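Local coordinates for A-type flavoprotein (Giardia intestinalis, PDB 2Q9U) that scavenges oxygen as a flavodiiron protein, probably passing electrons from a bound flavin mononucleotide to a mu-oxo-diiron centre, at residues Gly16-Gly21 against Ser43-Asp48; Val262-Tyr267 against Leu290-Ser295. One frame throughout, in Å; residues are numbered along the deposited sequence.

Interaction 1 (Gly16-Gly21 against Ser43-Asp48)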
# COMPACT_ATOMS: atom_id res chain seq x y z
N GLY A 16 -25.74 -32.57 -13.96
CA GLY A 16 -24.54 -33.34 -14.28
C GLY A 16 -23.27 -32.51 -14.50
O GLY A 16 -22.27 -33.07 -14.93
N VAL A 17 -23.31 -31.19 -14.24
CA VAL A 17 -22.13 -30.31 -14.43
C VAL A 17 -21.83 -29.62 -13.10
O VAL A 17 -22.67 -28.90 -12.57
CB VAL A 17 -22.27 -29.30 -15.61
CG1 VAL A 17 -20.98 -28.47 -15.82
CG2 VAL A 17 -22.68 -30.00 -16.95
N TYR A 18 -20.65 -29.89 -12.56
CA TYR A 18 -20.28 -29.47 -11.21
C TYR A 18 -19.13 -28.47 -11.26
O TYR A 18 -18.17 -28.67 -12.02
CB TYR A 18 -19.86 -30.67 -10.37
CG TYR A 18 -20.96 -31.68 -10.12
CD1 TYR A 18 -21.38 -32.55 -11.13
CD2 TYR A 18 -21.57 -31.78 -8.88
CE1 TYR A 18 -22.41 -33.50 -10.90
CE2 TYR A 18 -22.60 -32.73 -8.63
CZ TYR A 18 -22.99 -33.58 -9.65
OH TYR A 18 -23.99 -34.52 -9.45
N TRP A 19 -19.23 -27.44 -10.43
CA TRP A 19 -18.10 -26.52 -10.22
C TRP A 19 -17.09 -27.18 -9.32
O TRP A 19 -17.39 -27.57 -8.18
CB TRP A 19 -18.60 -25.20 -9.64
CG TRP A 19 -17.56 -24.18 -9.41
CD1 TRP A 19 -17.11 -23.24 -10.30
CD2 TRP A 19 -16.84 -23.95 -8.19
NE1 TRP A 19 -16.16 -22.45 -9.71
CE2 TRP A 19 -15.97 -22.86 -8.42
CE3 TRP A 19 -16.87 -24.55 -6.92
CZ2 TRP A 19 -15.14 -22.34 -7.42
CZ3 TRP A 19 -16.02 -24.06 -5.92
CH2 TRP A 19 -15.17 -22.96 -6.18
N VAL A 20 -15.87 -27.31 -9.83
CA VAL A 20 -14.77 -27.89 -9.05
C VAL A 20 -13.54 -26.93 -9.06
O VAL A 20 -12.41 -27.36 -8.95
CB VAL A 20 -14.40 -29.30 -9.54
CG1 VAL A 20 -15.56 -30.32 -9.26
CG2 VAL A 20 -13.95 -29.29 -11.02
N GLY A 21 -13.81 -25.62 -9.18
CA GLY A 21 -12.74 -24.63 -9.25
C GLY A 21 -12.32 -24.20 -7.87
O GLY A 21 -12.58 -24.87 -6.87
N SER A 43 -13.17 -24.48 -12.81
CA SER A 43 -12.97 -25.73 -13.51
C SER A 43 -14.28 -26.47 -13.35
O SER A 43 -14.96 -26.24 -12.38
CB SER A 43 -11.85 -26.53 -12.83
OG SER A 43 -11.76 -27.84 -13.40
N TYR A 44 -14.61 -27.37 -14.28
CA TYR A 44 -15.93 -28.02 -14.24
C TYR A 44 -15.79 -29.52 -14.40
O TYR A 44 -14.95 -29.97 -15.15
CB TYR A 44 -16.85 -27.46 -15.32
CG TYR A 44 -17.07 -25.97 -15.13
CD1 TYR A 44 -18.01 -25.51 -14.20
CD2 TYR A 44 -16.26 -25.04 -15.78
CE1 TYR A 44 -18.18 -24.12 -13.98
CE2 TYR A 44 -16.41 -23.67 -15.56
CZ TYR A 44 -17.37 -23.22 -14.66
OH TYR A 44 -17.54 -21.85 -14.46
N PHE A 45 -16.63 -30.27 -13.67
CA PHE A 45 -16.68 -31.71 -13.84
C PHE A 45 -18.01 -32.12 -14.47
O PHE A 45 -19.07 -31.74 -13.97
CB PHE A 45 -16.49 -32.42 -12.50
CG PHE A 45 -16.80 -33.89 -12.57
CD1 PHE A 45 -15.88 -34.79 -13.12
CD2 PHE A 45 -18.06 -34.36 -12.16
CE1 PHE A 45 -16.21 -36.16 -13.25
CE2 PHE A 45 -18.38 -35.72 -12.28
CZ PHE A 45 -17.46 -36.62 -12.79
N ILE A 46 -17.93 -32.88 -15.57
CA ILE A 46 -19.10 -33.38 -16.27
C ILE A 46 -19.29 -34.87 -15.95
O ILE A 46 -18.44 -35.71 -16.27
CB ILE A 46 -19.01 -33.19 -17.79
CG1 ILE A 46 -18.72 -31.72 -18.11
CG2 ILE A 46 -20.35 -33.65 -18.48
CD1 ILE A 46 -18.25 -31.48 -19.55
N ASP A 47 -20.42 -35.18 -15.31
CA ASP A 47 -20.74 -36.54 -14.92
C ASP A 47 -21.33 -37.24 -16.14
O ASP A 47 -22.53 -37.13 -16.38
CB ASP A 47 -21.76 -36.51 -13.77
CG ASP A 47 -22.21 -37.90 -13.33
OD1 ASP A 47 -21.64 -38.91 -13.82
OD2 ASP A 47 -23.13 -37.98 -12.49
N ASP A 48 -20.51 -37.94 -16.90
CA ASP A 48 -21.01 -38.67 -18.06
C ASP A 48 -20.31 -40.05 -18.14
O ASP A 48 -19.54 -40.41 -17.24
CB ASP A 48 -20.83 -37.86 -19.36
CG ASP A 48 -21.96 -38.10 -20.36
OD1 ASP A 48 -22.54 -39.22 -20.40
OD2 ASP A 48 -22.27 -37.16 -21.12
O HOH W 1 -24.64 -35.93 -11.81
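Trp19 turns an edge of its indole toward the face of Tyr44 across an antiparallel beta ladder of the metallo-beta-lactamase-like domain, an offset edge-to-face pair with the planes inclined at 73°; CD1 of Trp19 makes the approach, 3.9 Å from CE1 of Tyr44. Gly21 N lies over the five-membered ring of the indole, and Arg182 adds a cation-pi contact. Trp19 reaches this place with CG anti to its own N (chi1 -179°), whereas CG of Tyr44 sits anti to the carbonyl carbon (chi1 -61°), and the two rings converge on the side that also carries Val17 and Ile46. On the reverse side, Tyr18 and Phe45 run alongside each other in the same direction. CD1 of Tyr18 comes in the plane of the Phe45 ring, at its edge, 3.9 Å from Phe45 CD2, while the edge of the tyrosine ring receives Phe45 O.

Tyr18 and Phe45 form the hydrogen-bonded pair, joined by two reciprocal backbone bonds; Val17–Ile46 and Trp19–Tyr44 are the non-hydrogen-bonded pairs flanking it. Further bonds run from Asp47 N to Gly16 O and from Val20 N to Ser43 O. CG2 of Val20 packs 3.5 Å from Ser43 OG, a hydroxyl whose polar partners include Asp55 O. Helix 62-72 covers the Tyr18 and Phe45 side through Cys72, and Tyr44 OH bonds to Ser228 O. Toward the exposed end, a water lying in the plane of the Tyr18 ring links Tyr18 to Asp47, just past the end of the second strand: it is 2.8 Å from Tyr18 OH and donates to Asp47 OD2 at 2.6 Å.

Interaction 2 (Val262-Tyr267 against Leu290-Ser295); sequences VLDSMY and LLEMTS. With FMN (flavin mononucleotide), chain F.
Leu263 and Glu292 meet across two neighbouring parallel strands of the flavodoxin-like domain, where packing is tightest. OE1 of Glu292 sits over the branched end of Leu263, nearly equidistant from CG, CD1 and CD2, with CG at 3.5 Å; CD2 of Leu263 also rests on Leu290 CG. The leucine CG lies between the backbone N and the carbonyl carbon (chi1 76°), which brings the branch to the glutamate. OE1 is not left to hydrocarbon alone, since His271 ND1 is hydrogen-bonded to it. Two backbone bonds hold the ladder: Leu263 N to Leu291 O at 3.0 Å, and Met293 N to Leu263 O at 2.8 Å. On the other side of the sheet, CG1 of Val262 meets Met293 SD at 3.9 Å.

Beyond Leu263 the segments diverge, and the looser side, toward exposed Thr294, is polar and holds a water. Asp264 OD1 and Glu292 OE2 stand 4.6 Å apart; the water, within donating distance of both, would probably ease any repulsion, though it has more acceptors in reach than protons to give. It also lies close to Thr294 OG1. Asp264 OD1 additionally accepts the N-H of Ser265, on the anti side of the carboxylate and 27° out of its plane, while OD2 is hydrogen-bonded to Ser325 OG. Past the end of strand 258-263 the chain turns into the phosphate-binding loop. Ser265 OG donates to FMN O1P. Met266 N and Tyr267 N both donate to FMN O2P, each at 2.6 Å.

The two strands belong to one beta-alpha-beta unit, 287-292 at the edge of the five-stranded sheet and 258-263 between it and 310-314. The connecting helix 269-283 covers Leu263 and Leu290, and helix 298-306 packs on Val262, Leu291 and Met293.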
# COMPACT_ATOMS: atom_id res chain seq x y z
N VAL A 262 -6.95 11.73 -16.78
CA VAL A 262 -5.95 10.91 -16.11
C VAL A 262 -4.73 11.81 -15.89
O VAL A 262 -4.24 12.44 -16.83
CB VAL A 262 -5.55 9.68 -16.96
CG1 VAL A 262 -4.45 8.84 -16.25
CG2 VAL A 262 -6.79 8.79 -17.24
N LEU A 263 -4.26 11.90 -14.65
CA LEU A 263 -3.15 12.81 -14.41
C LEU A 263 -2.31 12.42 -13.22
O LEU A 263 -2.65 11.51 -12.46
CB LEU A 263 -3.63 14.28 -14.21
CG LEU A 263 -4.27 14.65 -12.87
CD1 LEU A 263 -4.16 16.15 -12.58
CD2 LEU A 263 -5.71 14.17 -12.77
N ASP A 264 -1.22 13.15 -13.05
CA ASP A 264 -0.55 13.16 -11.77
C ASP A 264 -0.13 14.61 -11.53
O ASP A 264 -0.12 15.42 -12.46
CB ASP A 264 0.65 12.20 -11.78
CG ASP A 264 1.05 11.73 -10.37
OD1 ASP A 264 0.64 12.37 -9.37
OD2 ASP A 264 1.80 10.73 -10.28
N SER A 265 0.21 14.95 -10.31
CA SER A 265 0.50 16.34 -9.96
C SER A 265 1.42 16.27 -8.75
O SER A 265 1.32 15.35 -7.97
CB SER A 265 -0.83 17.07 -9.62
OG SER A 265 -0.63 18.46 -9.38
N MET A 266 2.32 17.24 -8.58
CA MET A 266 3.22 17.30 -7.44
C MET A 266 2.80 18.33 -6.38
O MET A 266 2.83 18.04 -5.16
CB MET A 266 4.63 17.59 -7.93
CG MET A 266 5.18 16.44 -8.77
SD MET A 266 6.86 16.69 -9.33
CE MET A 266 6.61 18.00 -10.52
N TYR A 267 2.43 19.53 -6.83
CA TYR A 267 1.96 20.58 -5.91
C TYR A 267 0.51 21.01 -6.19
O TYR A 267 0.03 22.00 -5.64
CB TYR A 267 2.90 21.78 -5.89
CG TYR A 267 4.19 21.53 -5.12
CD1 TYR A 267 4.25 21.76 -3.73
CD2 TYR A 267 5.33 21.07 -5.77
CE1 TYR A 267 5.45 21.52 -2.99
CE2 TYR A 267 6.53 20.83 -5.06
CZ TYR A 267 6.57 21.06 -3.66
OH TYR A 267 7.74 20.82 -2.95
N LEU A 290 -12.28 11.79 -12.69
CA LEU A 290 -10.90 12.21 -12.55
C LEU A 290 -10.11 11.10 -11.88
O LEU A 290 -10.50 10.64 -10.80
CB LEU A 290 -10.82 13.52 -11.72
CG LEU A 290 -9.42 14.11 -11.43
CD1 LEU A 290 -9.55 15.60 -11.30
CD2 LEU A 290 -8.77 13.55 -10.15
N LEU A 291 -9.01 10.70 -12.51
CA LEU A 291 -8.15 9.65 -11.99
C LEU A 291 -6.76 10.22 -11.79
O LEU A 291 -6.08 10.52 -12.78
CB LEU A 291 -8.07 8.47 -12.99
CG LEU A 291 -9.37 7.75 -13.34
CD1 LEU A 291 -9.06 6.59 -14.28
CD2 LEU A 291 -10.04 7.23 -12.05
N GLU A 292 -6.32 10.36 -10.54
CA GLU A 292 -4.96 10.82 -10.28
C GLU A 292 -4.09 9.65 -9.85
O GLU A 292 -4.49 8.88 -8.96
CB GLU A 292 -4.95 11.91 -9.20
CG GLU A 292 -3.62 12.65 -9.07
CD GLU A 292 -3.83 14.14 -8.81
OE1 GLU A 292 -4.80 14.72 -9.38
OE2 GLU A 292 -3.03 14.73 -8.04
N MET A 293 -2.91 9.53 -10.45
CA MET A 293 -2.16 8.27 -10.35
C MET A 293 -1.70 7.95 -8.93
O MET A 293 -1.56 6.79 -8.59
CB MET A 293 -1.00 8.18 -11.35
CG MET A 293 -1.46 8.24 -12.83
SD MET A 293 -2.74 7.02 -13.25
CE MET A 293 -1.95 5.44 -13.14
N THR A 294 -1.52 8.97 -8.10
CA THR A 294 -1.24 8.71 -6.68
C THR A 294 -2.38 8.06 -5.88
O THR A 294 -2.16 7.56 -4.77
CB THR A 294 -0.78 9.97 -5.95
OG1 THR A 294 -1.73 11.02 -6.15
CG2 THR A 294 0.61 10.40 -6.44
N SER A 295 -3.60 8.07 -6.42
CA SER A 295 -4.74 7.41 -5.77
C SER A 295 -5.51 6.50 -6.71
O SER A 295 -6.64 6.12 -6.42
CB SER A 295 -5.69 8.44 -5.15
OG SER A 295 -6.00 9.45 -6.09
N1 FMN F . 9.81 22.30 -14.54
C2 FMN F . 10.33 22.28 -15.80
O2 FMN F . 9.95 23.12 -16.64
N3 FMN F . 11.30 21.35 -16.13
C4 FMN F . 11.73 20.40 -15.21
O4 FMN F . 12.49 19.52 -15.61
C4A FMN F . 11.18 20.40 -13.92
N5 FMN F . 11.59 19.50 -12.94
C5A FMN F . 11.02 19.57 -11.67
C6 FMN F . 11.41 18.67 -10.68
C7 FMN F . 10.85 18.71 -9.39
C7M FMN F . 11.46 17.85 -8.31
C8 FMN F . 9.88 19.67 -9.09
C8M FMN F . 9.17 19.68 -7.76
C9 FMN F . 9.49 20.57 -10.07
C9A FMN F . 10.05 20.53 -11.36
N10 FMN F . 9.64 21.43 -12.35
C10 FMN F . 10.22 21.38 -13.60
C1' FMN F . 8.61 22.48 -12.08
C2' FMN F . 7.19 21.91 -12.07
O2' FMN F . 6.77 21.46 -13.35
C3' FMN F . 6.32 23.02 -11.46
O3' FMN F . 6.59 23.05 -10.07
C4' FMN F . 4.83 22.83 -11.66
O4' FMN F . 4.15 24.03 -11.29
C5' FMN F . 4.28 21.69 -10.80
O5' FMN F . 2.94 21.43 -11.19
P FMN F . 1.94 20.83 -10.11
O1P FMN F . 0.76 20.30 -10.89
O2P FMN F . 2.67 19.74 -9.37
O3P FMN F . 1.49 21.90 -9.12
O HOH W 2 -0.99 13.27 -6.94

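Interactions 1 and 2 share no strand or helix: they lie on opposite sides of the chain's centre, their nearest atoms about 30 Å apart, one in the beta-lactamase-like domain and the other in the flavodoxin-like domain. Both are largely buried, with a water-bridged polar margin. The antiparallel ladder of 16-21 with 43-48 relies on aromatic rings and stays away from the annotated sites, whereas the parallel pairing of 262-267 with 290-295 combines aliphatic side chains with two buried carboxylates and opens into the flavin phosphate site. The assembly brings the two cofactor regions together: Tyr267 OH is hydrogen-bonded to OE2 of Glu87 of the second subunit, a residue of that subunit's diiron pocket.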